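Local coordinates for Alpha/beta hydrolase fold protein (Chitinophaga pinensis, PDB 4PW0) that probably acts as a hydrolase of the alpha/beta hydrolase fold, although its substrate is not known, at residues A14-I19 with T188-Q193; V228-N233 with M237-S242. All coordinates share one frame; numbering follows the deposited sequence. Where two conformers were deposited one is given.

Interaction 1: residues A14-I19 with T188-Q193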
# COMPACT_ATOMS: atom_id res chain seq x y z
N ALA A 14 -16.66 24.37 -7.68
CA ALA A 14 -15.92 24.62 -8.91
C ALA A 14 -16.92 24.67 -10.10
O ALA A 14 -17.67 23.74 -10.31
CB ALA A 14 -14.86 23.55 -9.13
N PRO A 15 -16.90 25.76 -10.93
CA PRO A 15 -17.86 25.80 -12.00
C PRO A 15 -17.48 24.82 -13.08
O PRO A 15 -16.27 24.58 -13.30
CB PRO A 15 -17.74 27.23 -12.53
CG PRO A 15 -16.41 27.67 -12.13
CD PRO A 15 -16.14 26.99 -10.80
N THR A 16 -18.49 24.32 -13.77
CA THR A 16 -18.25 23.56 -14.98
C THR A 16 -17.80 24.55 -16.07
O THR A 16 -18.47 25.53 -16.36
CB THR A 16 -19.47 22.73 -15.34
OG1 THR A 16 -19.85 21.92 -14.20
CG2 THR A 16 -19.18 21.86 -16.56
N GLN A 17 -16.62 24.29 -16.61
CA GLN A 17 -16.01 25.06 -17.68
C GLN A 17 -16.05 24.27 -18.98
O GLN A 17 -16.26 23.05 -18.99
CB GLN A 17 -14.60 25.46 -17.33
CG GLN A 17 -14.52 26.29 -16.06
CD GLN A 17 -13.12 26.79 -15.76
OE1 GLN A 17 -12.46 26.35 -14.80
NE2 GLN A 17 -12.64 27.68 -16.59
N TYR A 18 -15.90 24.98 -20.09
CA TYR A 18 -16.01 24.38 -21.39
C TYR A 18 -14.89 24.90 -22.25
O TYR A 18 -14.51 26.10 -22.18
CB TYR A 18 -17.37 24.67 -22.05
CG TYR A 18 -18.56 24.31 -21.21
CD1 TYR A 18 -19.06 22.99 -21.15
CD2 TYR A 18 -19.11 25.25 -20.37
CE1 TYR A 18 -20.11 22.69 -20.31
CE2 TYR A 18 -20.16 24.95 -19.53
CZ TYR A 18 -20.66 23.67 -19.51
OH TYR A 18 -21.70 23.38 -18.65
N ILE A 19 -14.35 24.01 -23.07
CA ILE A 19 -13.32 24.38 -24.04
C ILE A 19 -13.57 23.67 -25.36
O ILE A 19 -13.84 22.46 -25.40
CB ILE A 19 -11.88 24.17 -23.55
CG1 ILE A 19 -10.87 24.73 -24.57
CG2 ILE A 19 -11.58 22.70 -23.25
CD1 ILE A 19 -9.47 24.84 -24.01
N THR A 188 -24.60 20.19 -5.23
CA THR A 188 -26.01 20.59 -5.34
C THR A 188 -26.34 21.39 -6.60
O THR A 188 -27.46 21.38 -7.11
CB THR A 188 -26.41 21.47 -4.16
OG1 THR A 188 -25.59 22.65 -4.12
CG2 THR A 188 -26.25 20.71 -2.87
N THR A 189 -25.34 22.09 -7.10
CA THR A 189 -25.55 23.12 -8.07
C THR A 189 -24.69 22.91 -9.33
O THR A 189 -23.50 22.52 -9.19
CB THR A 189 -25.21 24.43 -7.37
OG1 THR A 189 -26.02 24.52 -6.16
CG2 THR A 189 -25.47 25.59 -8.26
N ASP A 190 -25.21 23.19 -10.52
CA ASP A 190 -24.41 23.12 -11.77
C ASP A 190 -23.84 21.71 -11.92
O ASP A 190 -22.65 21.51 -12.11
CB ASP A 190 -23.28 24.18 -11.71
CG ASP A 190 -22.45 24.34 -13.00
OD1 ASP A 190 -22.97 24.08 -14.10
OD2 ASP A 190 -21.25 24.84 -12.87
N ARG A 191 -24.74 20.74 -11.80
CA ARG A 191 -24.38 19.32 -11.93
C ARG A 191 -24.21 18.96 -13.39
O ARG A 191 -24.72 19.64 -14.28
CB ARG A 191 -25.42 18.44 -11.19
CG ARG A 191 -25.22 18.31 -9.66
CD ARG A 191 -26.07 17.23 -8.95
NE ARG A 191 -25.49 15.85 -8.90
CZ ARG A 191 -24.88 15.25 -7.85
NH1 ARG A 191 -24.81 15.78 -6.65
NH2 ARG A 191 -24.39 13.99 -7.99
N ASP A 192 -23.43 17.87 -13.62
CA ASP A 192 -23.24 17.37 -14.97
C ASP A 192 -24.51 16.63 -15.43
O ASP A 192 -25.40 16.31 -14.60
CB ASP A 192 -22.03 16.44 -14.94
CG ASP A 192 -21.39 16.22 -16.27
OD1 ASP A 192 -21.93 16.65 -17.32
OD2 ASP A 192 -20.26 15.62 -16.22
N GLN A 193 -24.63 16.45 -16.73
CA GLN A 193 -25.59 15.53 -17.31
C GLN A 193 -25.13 14.09 -17.03
O GLN A 193 -24.00 13.85 -16.72
CB GLN A 193 -25.68 15.73 -18.81
CG GLN A 193 -26.33 17.03 -19.26
CD GLN A 193 -26.41 17.16 -20.78
OE1 GLN A 193 -25.89 16.32 -21.54
NE2 GLN A 193 -27.08 18.19 -21.22
O HOH W 1 -21.95 25.21 -16.37
O HOH W 2 -20.53 26.73 -15.27
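Asp-190 carries nearly all of this contact, its carboxylate lying against the backbone and hydroxyl of Thr-16. A first torsion of -174° swings CG away from Asp-190's own N, so that the carboxylate reaches Thr-16, and Asp-190 OD2 accepts from Thr-16 N at 2.9 Å. The N-H...O angle of 176° makes this bond almost straight; it arrives on the syn side of OD2, 31° out of the carboxylate plane. Thr-16 OG1 adds only a weak bond to the same Asp-190 OD2 at 3.5 Å, its stronger partner being Arg-29 NE. Pro-15 CA touches Asp-190 OD2 as well, 3.6 Å away. Water 1 stands 2.7 Å from Asp-190 OD1 and 2.9 Å from Tyr-18 OH, extending the link to a ring that does not touch Asp-190 directly. Water 2 joins Asp-190 OD2, at 3.1 Å, to Thr-16 O. Arg-187 straddles both segments, bonding Ala-14 O and Asp-190 O. Past Asp-190 the chain turns off, and Asp-192 serves the backbone N atoms of Leu-49 and Leu-76. The contact thus pins the loop between helices 171-184 and 197-212, probably part of the cap inserted after strand 127-133, to the entry of outermost strand 17-21, which pairs antiparallel with strand 24-31.

Interaction 2: residues V228-N233 with M237-S242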
# COMPACT_ATOMS: atom_id res chain seq x y z
N VAL A 228 -0.57 1.83 -7.67
CA VAL A 228 -1.70 0.98 -8.08
C VAL A 228 -2.50 0.70 -6.80
O VAL A 228 -1.95 0.19 -5.83
CB VAL A 228 -1.21 -0.35 -8.68
CG1 VAL A 228 -2.39 -1.22 -9.04
CG2 VAL A 228 -0.30 -0.15 -9.89
N VAL A 229 -3.80 0.98 -6.85
CA VAL A 229 -4.71 0.76 -5.71
C VAL A 229 -5.85 -0.17 -6.15
O VAL A 229 -6.42 -0.06 -7.25
CB VAL A 229 -5.31 2.09 -5.23
CG1 VAL A 229 -6.39 1.89 -4.17
CG2 VAL A 229 -4.21 3.00 -4.71
N GLN A 230 -6.18 -1.11 -5.27
CA GLN A 230 -7.26 -2.06 -5.54
C GLN A 230 -7.82 -2.58 -4.21
O GLN A 230 -7.14 -2.51 -3.18
CB GLN A 230 -6.70 -3.17 -6.43
CG GLN A 230 -7.65 -4.26 -6.89
CD GLN A 230 -8.88 -3.72 -7.57
OE1 GLN A 230 -9.76 -3.17 -6.89
NE2 GLN A 230 -9.00 -3.89 -8.87
N GLY A 231 -9.05 -3.07 -4.25
CA GLY A 231 -9.63 -3.72 -3.10
C GLY A 231 -9.34 -5.22 -3.07
O GLY A 231 -8.84 -5.77 -4.04
N SER A 232 -9.75 -5.88 -1.99
CA SER A 232 -9.51 -7.30 -1.83
C SER A 232 -10.21 -8.16 -2.87
O SER A 232 -9.72 -9.25 -3.19
CB SER A 232 -9.93 -7.73 -0.42
OG SER A 232 -11.29 -7.40 -0.13
N ASN A 233 -11.35 -7.73 -3.41
CA ASN A 233 -12.09 -8.52 -4.39
C ASN A 233 -12.86 -7.67 -5.39
O ASN A 233 -14.06 -7.45 -5.27
CB ASN A 233 -13.02 -9.51 -3.71
CG ASN A 233 -13.73 -10.37 -4.69
OD1 ASN A 233 -13.29 -10.62 -5.83
ND2 ASN A 233 -14.91 -10.84 -4.23
N MSE A 237 -12.49 -6.57 -12.46
CA MSE A 237 -11.12 -6.48 -12.96
C MSE A 237 -10.22 -7.61 -12.48
O MSE A 237 -9.14 -7.77 -13.07
CB MSE A 237 -10.49 -5.18 -12.49
CG MSE A 237 -11.20 -3.92 -12.97
SE MSE A 237 -11.00 -3.69 -14.90
CE MSE A 237 -11.95 -2.01 -15.06
N ASP A 238 -10.64 -8.32 -11.43
CA ASP A 238 -9.88 -9.37 -10.67
C ASP A 238 -8.75 -8.66 -9.89
O ASP A 238 -7.81 -8.13 -10.49
CB ASP A 238 -9.34 -10.48 -11.60
CG ASP A 238 -8.74 -11.65 -10.84
OD1 ASP A 238 -8.40 -11.53 -9.65
OD2 ASP A 238 -8.66 -12.75 -11.45
N THR A 239 -8.82 -8.69 -8.58
CA THR A 239 -7.79 -8.11 -7.76
C THR A 239 -6.40 -8.59 -8.15
O THR A 239 -5.45 -7.81 -8.10
CB THR A 239 -8.11 -8.37 -6.30
OG1 THR A 239 -9.28 -7.62 -5.97
CG2 THR A 239 -6.96 -7.99 -5.37
N TYR A 240 -6.26 -9.87 -8.53
CA TYR A 240 -4.93 -10.37 -8.87
C TYR A 240 -4.31 -9.65 -10.02
O TYR A 240 -3.08 -9.53 -10.12
CB TYR A 240 -4.99 -11.87 -9.15
CG TYR A 240 -3.62 -12.48 -9.25
CD1 TYR A 240 -2.90 -12.79 -8.14
CD2 TYR A 240 -3.05 -12.66 -10.47
CE1 TYR A 240 -1.62 -13.31 -8.23
CE2 TYR A 240 -1.76 -13.16 -10.60
CZ TYR A 240 -1.06 -13.50 -9.47
OH TYR A 240 0.22 -14.00 -9.54
N ASN A 241 -5.13 -9.09 -10.90
CA ASN A 241 -4.59 -8.30 -12.01
C ASN A 241 -3.89 -7.00 -11.59
O ASN A 241 -3.08 -6.46 -12.35
CB ASN A 241 -5.63 -8.04 -13.08
CG ASN A 241 -5.90 -9.29 -13.87
OD1 ASN A 241 -4.97 -10.07 -14.17
ND2 ASN A 241 -7.15 -9.47 -14.26
N SER A 242 -4.17 -6.52 -10.37
CA SER A 242 -3.42 -5.41 -9.83
C SER A 242 -2.06 -5.86 -9.30
O SER A 242 -1.06 -5.11 -9.41
CB SER A 242 -4.23 -4.67 -8.77
OG SER A 242 -5.31 -3.96 -9.38
O HOH W 3 -5.88 -1.31 -10.09
O HOH W 4 -7.28 -5.41 -10.64
O HOH W 5 -10.86 -10.42 -7.36
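Thr-239 OG1 is held from two directions: it donates to Gly-231 O at 2.7 Å and accepts from Asp-234 N in the intervening turn. The hydroxyl approaches the Gly-231 carbonyl at a C=O...O angle of 144°, tilted 32° from its plane. With chi1 at -68°, OG1 lies beside Thr-239's own N and Thr-239 CG2 also reaches the carbonyl, 3.2 Å from Gly-231 O. Water 5 ties Thr-239 N to Asn-233 OD1, while Asp-238 OD1 accepts a capping bond from Tyr-240 N. These bonds fix the turn from strand 226-231 into helix 240-248, the first half of a beta-alpha-beta unit completed by strand 252-257; in alpha/beta hydrolases the acid of the triad commonly follows the strand in the position of 226-231, consistent with Asp-234 filling that role here. Gln-230 bends at its second torsion, which folds its amide back: Gln-230 OE1 takes Gly-231 N at 2.7 Å on a lone pair, and NE2 donates to Asp-234 OD2 and to water 4. A leucine in its place would probably leave Asp-234 OD2 without this donor and Gly-231 N without its carbonyl partner. Alongside, Ser-242 OG rests 3.4 Å from Gln-230 CB and is bracketed by waters 3 and 4, the former leading to Val-229 O. Two residues earlier on the strand, Val-228 CG1 packs on Ser-242 CB at 3.9 Å.

Interactions 1 and 2 lie on opposite sides of the chain's centre, their own centres 32 Å apart and their nearest atoms about 20 Å apart, so neither touches the other. What they share is the mixed sheet: interaction 1 anchors a loop to outermost strand 17-21, whereas interaction 2 builds on strand 226-231, next to the other outermost strand, 252-257. Only interaction 2 adjoins the likely active site: it surrounds Asp-234, the likely acid, and the selenomethionine side chain of Met-237 touches Ser-110 and His-262, the other members of the presumed triad. Interaction 1 is centred 18 Å from the chain's centre and touches none of the presumed triad.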